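Local coordinates for tail fiber protein (Acinetobacter phage AM24, PDB 5W5P) that probably serves as the phage's trimeric tailspike, recognising and perhaps depolymerising the capsular polysaccharide of its Acinetobacter baumannii host, at residues Y66-G71 and A113-T118; A106-F111 and G134-G139; E119-Q124 and R143-M148. All coordinates share one frame; numbering follows the deposited sequence.

Contact 1 (Y66-G71 and A113-T118); sequences YLQGGG and ADYTGT
Tyr66 and Tyr115 meet in a T-shaped stack that locks two irregular loops together. The Tyr115 ring directs its CE2 edge at the face of Tyr66, CE2 hanging 3.4 Å above the plane and over the ring centre, with the two planes turned 72° apart. The side chains run past each other in opposite directions, and each hydroxyl finds backbone of the opposing loop. Tyr66 OH donates to Ala113 O over a short 2.5 Å, coming in from above the carbonyl plane. Tyr115 OH accepts from Leu67 N at 2.9 Å in a nearly straight bond, 167° at the hydrogen. With chi1 at 48°, Tyr115 CG lies between its own N and carbonyl carbon, which brings the hydroxyl end of the ring up to the backbone of Leu67. Gln68 covers a face of Tyr115 with CG, a CH-pi contact 4.1 Å from the ring centroid, before its chain bends away and OE1 bonds to Arg143. Around these rings the contact is tight; outward it slackens quickly. The exposed side chain of Leu67 comes no closer than 3.8 Å, from CG to Tyr115 OH. The exposed Thr116 and Thr118 lie away from the rings, Thr116 within a type I turn from Asp114 to Gly117. Asp114 OD2 accepts Thr116 N from above the carboxylate, an Asx turn, and also takes Thr116 OG1 on its syn lone pair. Residues 66-71 lead from strand 56-59 into strand 71-75, whereas 113-118 precede helix 122-132, with the backbone of Tyr115 hydrogen-bonded to Ser144 on strand 144-147.

Contact 2 (A106-F111 and G134-G139); sequences ADPCWF and GRVWFG
Ala106 forms a single parallel bridge with Val136: its N donates to Arg135 O at 3.3 Å, and its O receives Trp137 N at 2.9 Å. The next residue, Asp107, continues the contact. Its CA sends a C-H to Trp137 O, almost straight at 173°. CB lies over the rim of the Trp110 ring, and CG stands anti to the backbone N (chi1 179°), which brings the carboxylate up to the edge of the Trp137 ring, the two planes being 86° apart. OD1 turns back to accept Cys109 N at 2.8 Å from above the carboxylate plane, closing an Asx turn at the start of the 3-10 segment 108-110. OD2, the other tip, lies 4.0 Å from Trp137 CZ3, while its charge is met by Arg143 in a salt bridge. Pro108 adds the apolar part: CG touches Val136 CG1 at 3.6 Å and sits over a face of Phe138, while CD presses on Trp137 O. Strand 135-140 also pairs with strand 164-169, so the bridge lays a short piece of the preceding loop on the first strand of a stack of parallel strands, consistent with the N-terminal end of the parallel beta-helix expected of a tailspike.

Contact 3 (E119-Q124 and R143-M148); sequences EDCSAQ and RSFKMM
A chi1 of -178° swings the Asp120 carboxylate away from its own N and onto the end of strand 144-147, where OD1 accepts Met148 N at 2.7 Å. Ser122 N reaches the same oxygen from the opposite face of the carboxylate, closing an Asx turn just where helix 122-132 begins. At Cys121, the N-cap residue, chi1 is 73°: SG tucks between the backbone N and carbonyl carbon, close against the strand. There it touches Phe145 CB at 3.7 Å and Met147 CG at 3.9 Å, and lies obliquely beside the Phe145 ring. The backbone joins in, with Cys121 N donating to Lys146 O at 2.9 Å, nearly head-on to the carbonyl. A water bridges the two segments, donating a hydrogen bond to Glu119 O and accepting one from Lys146 N. Lys146 CE lies 4.0 Å from Glu119 N, and NZ ends on Thr118 O. Met147 and Met148 are selenomethionines; the selenium of Met148 rests 4.0 Å from Asp120 CB. Asp120 OD2 is bound by Thr149 OG1. Gripped by two N-H groups through OD1 and a hydroxyl through OD2, the carboxylate is probably held against rotation and probably stays ionised while tying the helix start to the strand end.

Contact 2 is the buried member of the three, contact 3 is partly buried, and contact 1 lies at the surface. Chemistry follows place: a backbone bridge, apolar contacts and one buried carboxylate inside, a carboxylate and water around the helix start, and stacked tyrosines whose hydroxyls bond to backbone at the surface. All three draw on the loop between strand 97-100 and helix 122-132, contact 3 at its end, while contacts 2 and 3 hold the consecutive strands 135-140 and 144-147. Arg143, which precedes strand 144-147, reaches back to contacts 1 and 2 and also bonds the carbonyl of Phe138. Asp114 adds a second tie, accepting the N-H of Glu119 in contact 3.

Contact 1 (Y66-G71 and A113-T118)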
ATOM      1  N   TYR A  66      20.322   6.439 -44.965  1.00 52.23           N
ATOM      2  CA  TYR A  66      19.377   6.325 -43.853  1.00 52.08           C
ATOM      3  C   TYR A  66      18.471   5.123 -44.103  1.00 48.19           C
ATOM      4  O   TYR A  66      17.560   5.185 -44.936  1.00 48.63           O
ATOM      5  CB  TYR A  66      18.557   7.607 -43.709  1.00 54.18           C
ATOM      6  CG  TYR A  66      17.773   7.710 -42.420  1.00 53.40           C
ATOM      7  CD1 TYR A  66      16.560   7.048 -42.273  1.00 52.53           C
ATOM      8  CD2 TYR A  66      18.242   8.471 -41.351  1.00 51.58           C
ATOM      9  CE1 TYR A  66      15.837   7.132 -41.094  1.00 54.05           C
ATOM     10  CE2 TYR A  66      17.522   8.565 -40.164  1.00 47.79           C
ATOM     11  CZ  TYR A  66      16.321   7.891 -40.044  1.00 50.70           C
ATOM     12  OH  TYR A  66      15.593   7.971 -38.881  1.00 47.35           O
ATOM     13  N   LEU A  67      18.708   4.038 -43.372  1.00 46.59           N
ATOM     14  CA  LEU A  67      18.047   2.768 -43.640  1.00 51.52           C
ATOM     15  C   LEU A  67      16.683   2.629 -42.976  1.00 52.15           C
ATOM     16  O   LEU A  67      16.028   1.604 -43.174  1.00 56.00           O
ATOM     17  CB  LEU A  67      18.948   1.609 -43.206  1.00 54.47           C
ATOM     18  CG  LEU A  67      20.410   1.722 -43.638  1.00 56.10           C
ATOM     19  CD1 LEU A  67      21.241   0.611 -43.018  1.00 57.69           C
ATOM     20  CD2 LEU A  67      20.518   1.700 -45.152  1.00 56.89           C
ATOM     21  N   GLN A  68      16.231   3.617 -42.207  1.00 49.43           N
ATOM     22  CA  GLN A  68      14.913   3.573 -41.587  1.00 47.47           C
ATOM     23  C   GLN A  68      13.959   4.513 -42.325  1.00 43.63           C
ATOM     24  O   GLN A  68      14.313   5.137 -43.329  1.00 41.82           O
ATOM     25  CB  GLN A  68      15.009   3.920 -40.098  1.00 49.61           C
ATOM     26  CG  GLN A  68      15.766   2.890 -39.278  1.00 52.72           C
ATOM     27  CD  GLN A  68      15.071   1.541 -39.264  1.00 58.63           C
ATOM     28  OE1 GLN A  68      13.877   1.445 -38.961  1.00 63.70           O
ATOM     29  NE2 GLN A  68      15.811   0.488 -39.603  1.00 56.63           N
ATOM     30  N   GLY A  69      12.725   4.591 -41.828  1.00 41.70           N
ATOM     31  CA  GLY A  69      11.725   5.483 -42.376  1.00 43.17           C
ATOM     32  C   GLY A  69      10.886   4.920 -43.505  1.00 46.49           C
ATOM     33  O   GLY A  69       9.999   5.626 -44.005  1.00 48.69           O
ATOM     34  N   GLY A  70      11.135   3.686 -43.931  1.00 44.76           N
ATOM     35  CA  GLY A  70      10.347   3.097 -44.992  1.00 42.64           C
ATOM     36  C   GLY A  70       8.916   2.810 -44.571  1.00 46.28           C
ATOM     37  O   GLY A  70       8.533   2.916 -43.406  1.00 49.06           O
ATOM     38  N   GLY A  71       8.109   2.437 -45.554  1.00 48.70           N
ATOM     39  CA  GLY A  71       6.726   2.092 -45.301  1.00 45.43           C
ATOM     40  C   GLY A  71       5.905   2.202 -46.572  1.00 44.25           C
ATOM     41  O   GLY A  71       6.431   2.428 -47.661  1.00 43.94           O
ATOM     42  N   ALA A 113      14.971  11.017 -37.761  1.00 46.72           N
ATOM     43  CA  ALA A 113      15.662  11.016 -36.479  1.00 46.35           C
ATOM     44  C   ALA A 113      16.874  10.093 -36.530  1.00 45.42           C
ATOM     45  O   ALA A 113      16.759   8.914 -36.878  1.00 45.13           O
ATOM     46  CB  ALA A 113      14.712  10.583 -35.362  1.00 42.06           C
ATOM     47  N   ASP A 114      18.039  10.637 -36.181  1.00 46.01           N
ATOM     48  CA  ASP A 114      19.286   9.885 -36.236  1.00 46.50           C
ATOM     49  C   ASP A 114      19.264   8.739 -35.233  1.00 45.04           C
ATOM     50  O   ASP A 114      19.355   8.964 -34.023  1.00 59.22           O
ATOM     51  CB  ASP A 114      20.474  10.822 -35.981  1.00 46.08           C
ATOM     52  CG  ASP A 114      21.803  10.095 -35.932  1.00 47.34           C
ATOM     53  OD1 ASP A 114      22.770  10.670 -35.387  1.00 55.29           O
ATOM     54  OD2 ASP A 114      21.892   8.961 -36.448  1.00 47.41           O
ATOM     55  N   TYR A 115      19.137   7.506 -35.728  1.00 44.98           N
ATOM     56  CA  TYR A 115      19.096   6.314 -34.889  1.00 45.32           C
ATOM     57  C   TYR A 115      20.480   5.863 -34.423  1.00 46.75           C
ATOM     58  O   TYR A 115      20.596   4.785 -33.829  1.00 47.35           O
ATOM     59  CB  TYR A 115      18.395   5.168 -35.631  1.00 46.48           C
ATOM     60  CG  TYR A 115      18.887   4.950 -37.049  1.00 50.01           C
ATOM     61  CD1 TYR A 115      19.988   4.141 -37.306  1.00 51.87           C
ATOM     62  CD2 TYR A 115      18.253   5.554 -38.128  1.00 44.28           C
ATOM     63  CE1 TYR A 115      20.445   3.940 -38.595  1.00 50.44           C
ATOM     64  CE2 TYR A 115      18.702   5.359 -39.423  1.00 51.86           C
ATOM     65  CZ  TYR A 115      19.798   4.549 -39.654  1.00 52.54           C
ATOM     66  OH  TYR A 115      20.253   4.355 -40.945  1.00 46.36           O
ATOM     67  N   THR A 116      21.524   6.655 -34.673  1.00 50.81           N
ATOM     68  CA  THR A 116      22.858   6.359 -34.170  1.00 50.71           C
ATOM     69  C   THR A 116      23.276   7.243 -33.003  1.00 49.55           C
ATOM     70  O   THR A 116      24.328   6.989 -32.407  1.00 50.95           O
ATOM     71  CB  THR A 116      23.904   6.485 -35.290  1.00 53.10           C
ATOM     72  OG1 THR A 116      24.095   7.865 -35.626  1.00 50.03           O
ATOM     73  CG2 THR A 116      23.466   5.712 -36.521  1.00 49.63           C
ATOM     74  N   GLY A 117      22.498   8.271 -32.670  1.00 48.59           N
ATOM     75  CA  GLY A 117      22.769   9.070 -31.489  1.00 49.04           C
ATOM     76  C   GLY A 117      23.827  10.131 -31.655  1.00 55.94           C
ATOM     77  O   GLY A 117      24.311  10.671 -30.652  1.00 51.62           O
ATOM     78  N   THR A 118      24.196  10.454 -32.894  1.00 55.56           N
ATOM     79  CA  THR A 118      25.260  11.403 -33.196  1.00 51.45           C
ATOM     80  C   THR A 118      24.767  12.842 -33.231  1.00 50.97           C
ATOM     81  O   THR A 118      25.472  13.747 -32.775  1.00 51.99           O
ATOM     82  CB  THR A 118      25.899  11.050 -34.542  1.00 59.11           C
ATOM     83  OG1 THR A 118      26.071   9.629 -34.631  1.00 61.50           O
ATOM     84  CG2 THR A 118      27.244  11.738 -34.698  1.00 57.17           C
TER

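Contact 2 (A106-F111 and G134-G139)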
ATOM      1  N   ALA A 106       3.404   7.110 -34.078  1.00 56.93           N
ATOM      2  CA  ALA A 106       4.384   7.710 -34.972  1.00 50.43           C
ATOM      3  C   ALA A 106       5.814   7.354 -34.567  1.00 49.07           C
ATOM      4  O   ALA A 106       6.154   7.299 -33.381  1.00 41.61           O
ATOM      5  CB  ALA A 106       4.206   9.228 -35.011  1.00 45.85           C
ATOM      6  N   ASP A 107       6.651   7.112 -35.587  1.00 47.12           N
ATOM      7  CA  ASP A 107       8.065   6.773 -35.434  1.00 40.55           C
ATOM      8  C   ASP A 107       8.887   8.001 -35.812  1.00 42.04           C
ATOM      9  O   ASP A 107       8.715   8.517 -36.934  1.00 39.99           O
ATOM     10  CB  ASP A 107       8.406   5.581 -36.337  1.00 40.41           C
ATOM     11  CG  ASP A 107       9.869   5.156 -36.288  1.00 40.66           C
ATOM     12  OD1 ASP A 107      10.702   5.787 -35.611  1.00 45.06           O
ATOM     13  OD2 ASP A 107      10.205   4.143 -36.907  1.00 44.70           O
ATOM     14  N   PRO A 108       9.712   8.569 -34.919  1.00 42.08           N
ATOM     15  CA  PRO A 108      10.537   9.715 -35.349  1.00 40.66           C
ATOM     16  C   PRO A 108      11.436   9.394 -36.521  1.00 43.19           C
ATOM     17  O   PRO A 108      11.879  10.319 -37.215  1.00 44.04           O
ATOM     18  CB  PRO A 108      11.357  10.077 -34.104  1.00 41.20           C
ATOM     19  CG  PRO A 108      10.567   9.554 -32.986  1.00 42.41           C
ATOM     20  CD  PRO A 108       9.883   8.300 -33.483  1.00 41.25           C
ATOM     21  N   CYS A 109      11.715   8.111 -36.773  1.00 40.56           N
ATOM     22  CA  CYS A 109      12.568   7.746 -37.894  1.00 45.52           C
ATOM     23  C   CYS A 109      11.918   8.052 -39.232  1.00 47.02           C
ATOM     24  O   CYS A 109      12.633   8.222 -40.223  1.00 50.76           O
ATOM     25  CB  CYS A 109      12.937   6.264 -37.834  1.00 45.32           C
ATOM     26  SG  CYS A 109      14.291   5.883 -36.690  1.00 48.49           S
ATOM     27  N   TRP A 110      10.585   8.119 -39.280  1.00 44.74           N
ATOM     28  CA  TRP A 110       9.905   8.536 -40.499  1.00 45.58           C
ATOM     29  C   TRP A 110      10.408   9.892 -40.979  1.00 47.69           C
ATOM     30  O   TRP A 110      10.521  10.130 -42.190  1.00 48.63           O
ATOM     31  CB  TRP A 110       8.398   8.586 -40.259  1.00 43.74           C
ATOM     32  CG  TRP A 110       7.803   7.268 -39.911  1.00 41.13           C
ATOM     33  CD1 TRP A 110       8.381   6.041 -40.060  1.00 40.49           C
ATOM     34  CD2 TRP A 110       6.500   7.038 -39.368  1.00 43.46           C
ATOM     35  NE1 TRP A 110       7.516   5.057 -39.637  1.00 45.53           N
ATOM     36  CE2 TRP A 110       6.356   5.645 -39.205  1.00 45.50           C
ATOM     37  CE3 TRP A 110       5.441   7.875 -39.000  1.00 42.21           C
ATOM     38  CZ2 TRP A 110       5.199   5.073 -38.690  1.00 46.66           C
ATOM     39  CZ3 TRP A 110       4.291   7.304 -38.488  1.00 41.09           C
ATOM     40  CH2 TRP A 110       4.179   5.917 -38.338  1.00 43.40           C
ATOM     41  N   PHE A 111      10.723  10.789 -40.044  1.00 45.76           N
ATOM     42  CA  PHE A 111      11.136  12.150 -40.353  1.00 40.72           C
ATOM     43  C   PHE A 111      12.645  12.336 -40.349  1.00 41.31           C
ATOM     44  O   PHE A 111      13.116  13.459 -40.553  1.00 49.27           O
ATOM     45  CB  PHE A 111      10.501  13.133 -39.366  1.00 41.69           C
ATOM     46  CG  PHE A 111       9.005  13.075 -39.334  1.00 41.69           C
ATOM     47  CD1 PHE A 111       8.346  12.246 -38.441  1.00 40.31           C
ATOM     48  CD2 PHE A 111       8.255  13.852 -40.202  1.00 40.87           C
ATOM     49  CE1 PHE A 111       6.967  12.192 -38.411  1.00 40.31           C
ATOM     50  CE2 PHE A 111       6.877  13.802 -40.181  1.00 42.34           C
ATOM     51  CZ  PHE A 111       6.231  12.972 -39.283  1.00 43.88           C
ATOM     52  N   GLY A 134       0.619  13.523 -29.879  1.00 47.29           N
ATOM     53  CA  GLY A 134       1.431  13.183 -28.727  1.00 48.87           C
ATOM     54  C   GLY A 134       1.526  11.704 -28.423  1.00 50.27           C
ATOM     55  O   GLY A 134       1.386  11.302 -27.264  1.00 50.04           O
ATOM     56  N   ARG A 135       1.756  10.870 -29.433  1.00 49.58           N
ATOM     57  CA  ARG A 135       1.898   9.427 -29.216  1.00 46.62           C
ATOM     58  C   ARG A 135       3.087   8.959 -30.051  1.00 42.84           C
ATOM     59  O   ARG A 135       2.943   8.611 -31.225  1.00 43.40           O
ATOM     60  CB  ARG A 135       0.610   8.693 -29.562  1.00 46.60           C
ATOM     61  CG  ARG A 135      -0.564   9.123 -28.692  1.00 43.64           C
ATOM     62  CD  ARG A 135      -1.741   8.185 -28.789  1.00 42.10           C
ATOM     63  NE  ARG A 135      -1.454   6.849 -28.271  1.00 40.68           N
ATOM     64  CZ  ARG A 135      -1.493   6.522 -26.985  1.00 38.32           C
ATOM     65  NH1 ARG A 135      -1.785   7.434 -26.075  1.00 39.89           N
ATOM     66  NH2 ARG A 135      -1.230   5.283 -26.605  1.00 40.18           N
ATOM     67  N   VAL A 136       4.261   8.941 -29.428  1.00 37.90           N
ATOM     68  CA  VAL A 136       5.521   8.715 -30.120  1.00 39.91           C
ATOM     69  C   VAL A 136       6.121   7.395 -29.655  1.00 41.23           C
ATOM     70  O   VAL A 136       6.021   7.037 -28.476  1.00 46.79           O
ATOM     71  CB  VAL A 136       6.479   9.897 -29.880  1.00 42.27           C
ATOM     72  CG1 VAL A 136       7.742   9.762 -30.712  1.00 41.12           C
ATOM     73  CG2 VAL A 136       5.769  11.181 -30.222  1.00 46.29           C
ATOM     74  N   TRP A 137       6.741   6.672 -30.589  1.00 39.17           N
ATOM     75  CA  TRP A 137       7.300   5.346 -30.348  1.00 41.99           C
ATOM     76  C   TRP A 137       8.666   5.277 -31.018  1.00 45.34           C
ATOM     77  O   TRP A 137       8.790   5.593 -32.204  1.00 44.25           O
ATOM     78  CB  TRP A 137       6.346   4.269 -30.887  1.00 37.41           C
ATOM     79  CG  TRP A 137       6.853   2.841 -30.949  1.00 37.68           C
ATOM     80  CD1 TRP A 137       6.764   1.891 -29.970  1.00 37.44           C
ATOM     81  CD2 TRP A 137       7.485   2.200 -32.069  1.00 39.21           C
ATOM     82  NE1 TRP A 137       7.314   0.707 -30.404  1.00 37.95           N
ATOM     83  CE2 TRP A 137       7.760   0.869 -31.691  1.00 43.26           C
ATOM     84  CE3 TRP A 137       7.838   2.622 -33.354  1.00 40.90           C
ATOM     85  CZ2 TRP A 137       8.381  -0.041 -32.553  1.00 39.25           C
ATOM     86  CZ3 TRP A 137       8.452   1.721 -34.206  1.00 39.61           C
ATOM     87  CH2 TRP A 137       8.720   0.407 -33.801  1.00 41.73           C
ATOM     88  N   PHE A 138       9.684   4.863 -30.263  1.00 37.54           N
ATOM     89  CA  PHE A 138      11.068   5.025 -30.684  1.00 38.05           C
ATOM     90  C   PHE A 138      11.700   3.756 -31.243  1.00 49.39           C
ATOM     91  O   PHE A 138      12.848   3.808 -31.696  1.00 51.71           O
ATOM     92  CB  PHE A 138      11.907   5.545 -29.517  1.00 39.39           C
ATOM     93  CG  PHE A 138      11.700   7.008 -29.224  1.00 42.86           C
ATOM     94  CD1 PHE A 138      10.649   7.431 -28.422  1.00 43.39           C
ATOM     95  CD2 PHE A 138      12.558   7.961 -29.752  1.00 43.11           C
ATOM     96  CE1 PHE A 138      10.460   8.777 -28.149  1.00 40.83           C
ATOM     97  CE2 PHE A 138      12.375   9.307 -29.481  1.00 42.95           C
ATOM     98  CZ  PHE A 138      11.325   9.714 -28.674  1.00 41.07           C
ATOM     99  N   GLY A 139      10.999   2.625 -31.225  1.00 44.67           N
ATOM    100  CA  GLY A 139      11.508   1.425 -31.867  1.00 39.24           C
ATOM    101  C   GLY A 139      12.305   0.521 -30.943  1.00 43.02           C
ATOM    102  O   GLY A 139      12.243   0.617 -29.713  1.00 45.08           O
TER

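Contact 3 (E119-Q124 and R143-M148)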
ATOM      1  N   GLU A 119      23.572  13.069 -33.771  1.00 53.02           N
ATOM      2  CA  GLU A 119      23.008  14.400 -33.923  1.00 55.50           C
ATOM      3  C   GLU A 119      21.689  14.511 -33.169  1.00 53.28           C
ATOM      4  O   GLU A 119      20.972  13.523 -32.979  1.00 49.31           O
ATOM      5  CB  GLU A 119      22.776  14.744 -35.400  1.00 64.15           C
ATOM      6  CG  GLU A 119      23.905  14.329 -36.330  1.00 73.72           C
ATOM      7  CD  GLU A 119      25.043  15.332 -36.353  1.00 81.41           C
ATOM      8  OE1 GLU A 119      24.955  16.348 -35.625  1.00 83.59           O
ATOM      9  OE2 GLU A 119      26.022  15.107 -37.100  1.00 84.60           O
ATOM     10  N   ASP A 120      21.379  15.735 -32.752  1.00 53.11           N
ATOM     11  CA  ASP A 120      20.127  16.017 -32.066  1.00 49.01           C
ATOM     12  C   ASP A 120      18.943  15.718 -32.978  1.00 49.24           C
ATOM     13  O   ASP A 120      18.842  16.267 -34.077  1.00 58.58           O
ATOM     14  CB  ASP A 120      20.111  17.480 -31.618  1.00 51.81           C
ATOM     15  CG  ASP A 120      18.854  17.847 -30.850  1.00 53.26           C
ATOM     16  OD1 ASP A 120      18.241  16.950 -30.229  1.00 49.55           O
ATOM     17  OD2 ASP A 120      18.485  19.043 -30.873  1.00 54.93           O
ATOM     18  N   CYS A 121      18.046  14.846 -32.520  1.00 46.79           N
ATOM     19  CA  CYS A 121      16.872  14.443 -33.282  1.00 44.27           C
ATOM     20  C   CYS A 121      15.585  15.049 -32.733  1.00 48.11           C
ATOM     21  O   CYS A 121      14.491  14.629 -33.126  1.00 43.18           O
ATOM     22  CB  CYS A 121      16.767  12.918 -33.316  1.00 43.85           C
ATOM     23  SG  CYS A 121      16.265  12.153 -31.756  1.00 46.37           S
ATOM     24  N   SER A 122      15.698  16.030 -31.834  1.00 42.11           N
ATOM     25  CA  SER A 122      14.519  16.589 -31.176  1.00 44.55           C
ATOM     26  C   SER A 122      13.532  17.177 -32.178  1.00 46.02           C
ATOM     27  O   SER A 122      12.313  17.082 -31.984  1.00 46.60           O
ATOM     28  CB  SER A 122      14.942  17.650 -30.161  1.00 43.15           C
ATOM     29  OG  SER A 122      15.489  17.050 -28.999  1.00 47.97           O
ATOM     30  N   ALA A 123      14.036  17.798 -33.248  1.00 44.60           N
ATOM     31  CA  ALA A 123      13.147  18.381 -34.251  1.00 50.64           C
ATOM     32  C   ALA A 123      12.334  17.305 -34.960  1.00 48.59           C
ATOM     33  O   ALA A 123      11.163  17.520 -35.293  1.00 48.06           O
ATOM     34  CB  ALA A 123      13.952  19.199 -35.261  1.00 44.40           C
ATOM     35  N   GLN A 124      12.940  16.139 -35.192  1.00 45.35           N
ATOM     36  CA  GLN A 124      12.225  15.032 -35.814  1.00 47.23           C
ATOM     37  C   GLN A 124      11.259  14.379 -34.833  1.00 47.65           C
ATOM     38  O   GLN A 124      10.156  13.977 -35.221  1.00 48.65           O
ATOM     39  CB  GLN A 124      13.220  14.002 -36.359  1.00 48.35           C
ATOM     40  CG  GLN A 124      14.042  14.492 -37.545  1.00 47.92           C
ATOM     41  CD  GLN A 124      15.272  15.289 -37.126  1.00 50.71           C
ATOM     42  OE1 GLN A 124      16.060  14.843 -36.293  1.00 54.31           O
ATOM     43  NE2 GLN A 124      15.444  16.469 -37.710  1.00 49.59           N
ATOM     44  N   ARG A 143      18.231   0.894 -32.009  1.00 50.19           N
ATOM     45  CA  ARG A 143      18.266   2.337 -32.184  1.00 49.30           C
ATOM     46  C   ARG A 143      18.724   3.019 -30.901  1.00 47.23           C
ATOM     47  O   ARG A 143      18.391   2.579 -29.795  1.00 43.94           O
ATOM     48  CB  ARG A 143      16.893   2.870 -32.592  1.00 41.55           C
ATOM     49  CG  ARG A 143      16.276   2.152 -33.771  1.00 42.46           C
ATOM     50  CD  ARG A 143      14.777   2.350 -33.773  1.00 47.60           C
ATOM     51  NE  ARG A 143      14.215   2.320 -35.118  1.00 49.07           N
ATOM     52  CZ  ARG A 143      13.076   2.910 -35.463  1.00 45.24           C
ATOM     53  NH1 ARG A 143      12.377   3.590 -34.561  1.00 40.46           N
ATOM     54  NH2 ARG A 143      12.640   2.822 -36.714  1.00 45.11           N
ATOM     55  N   SER A 144      19.497   4.095 -31.064  1.00 48.53           N
ATOM     56  CA  SER A 144      19.924   4.957 -29.963  1.00 48.49           C
ATOM     57  C   SER A 144      19.795   6.393 -30.449  1.00 46.36           C
ATOM     58  O   SER A 144      20.506   6.796 -31.373  1.00 50.19           O
ATOM     59  CB  SER A 144      21.362   4.658 -29.535  1.00 54.05           C
ATOM     60  OG  SER A 144      21.447   3.463 -28.778  1.00 55.95           O
ATOM     61  N   PHE A 145      18.892   7.156 -29.848  1.00 41.64           N
ATOM     62  CA  PHE A 145      18.646   8.532 -30.251  1.00 45.32           C
ATOM     63  C   PHE A 145      19.313   9.504 -29.282  1.00 51.02           C
ATOM     64  O   PHE A 145      19.665   9.154 -28.153  1.00 55.45           O
ATOM     65  CB  PHE A 145      17.142   8.812 -30.329  1.00 44.21           C
ATOM     66  CG  PHE A 145      16.400   7.897 -31.263  1.00 47.23           C
ATOM     67  CD1 PHE A 145      16.217   8.242 -32.596  1.00 50.94           C
ATOM     68  CD2 PHE A 145      15.888   6.689 -30.812  1.00 44.53           C
ATOM     69  CE1 PHE A 145      15.537   7.399 -33.462  1.00 49.94           C
ATOM     70  CE2 PHE A 145      15.202   5.845 -31.668  1.00 46.99           C
ATOM     71  CZ  PHE A 145      15.029   6.197 -32.998  1.00 49.24           C
ATOM     72  N   LYS A 146      19.496  10.738 -29.745  1.00 49.30           N
ATOM     73  CA  LYS A 146      20.033  11.806 -28.910  1.00 47.42           C
ATOM     74  C   LYS A 146      19.107  13.007 -29.002  1.00 47.04           C
ATOM     75  O   LYS A 146      18.881  13.535 -30.095  1.00 49.20           O
ATOM     76  CB  LYS A 146      21.451  12.195 -29.329  1.00 45.99           C
ATOM     77  CG  LYS A 146      21.955  13.451 -28.645  1.00 44.99           C
ATOM     78  CD  LYS A 146      23.467  13.470 -28.568  1.00 45.89           C
ATOM     79  CE  LYS A 146      24.068  13.969 -29.867  1.00 47.10           C
ATOM     80  NZ  LYS A 146      25.560  13.888 -29.859  1.00 49.81           N
HETATM   81  N   MSE A 147      18.575  13.434 -27.859  1.00 44.79           N
HETATM   82  CA  MSE A 147      17.737  14.626 -27.804  1.00 46.51           C
HETATM   83  C   MSE A 147      18.382  15.708 -26.937  1.00 47.43           C
HETATM   84  O   MSE A 147      18.740  15.462 -25.781  1.00 41.07           O
HETATM   85  CB  MSE A 147      16.348  14.280 -27.272  1.00 47.08           C
HETATM   86  CG  MSE A 147      15.610  13.252 -28.106  1.00 50.13           C
HETATM   87 SE   MSE A 147      13.889  12.736 -27.343  1.00 56.89          SE
HETATM   88  CE  MSE A 147      13.079  14.502 -27.181  1.00 53.77           C
HETATM   89  N   MSE A 148      18.528  16.906 -27.497  1.00 44.56           N
HETATM   90  CA  MSE A 148      19.184  18.004 -26.790  1.00 48.33           C
HETATM   91  C   MSE A 148      18.342  19.273 -26.747  1.00 49.64           C
HETATM   92  O   MSE A 148      18.782  20.303 -26.235  1.00 43.55           O
HETATM   93  CB  MSE A 148      20.528  18.318 -27.436  1.00 53.03           C
HETATM   94  CG  MSE A 148      21.327  17.094 -27.820  1.00 61.34           C
HETATM   95 SE   MSE A 148      22.929  17.595 -28.788  1.00 73.57          SE
HETATM   96  CE  MSE A 148      23.859  18.543 -27.350  1.00 73.20           C
TER
HETATM   97  O   HOH W   1      19.792  11.118 -32.492  1.00 38.43           O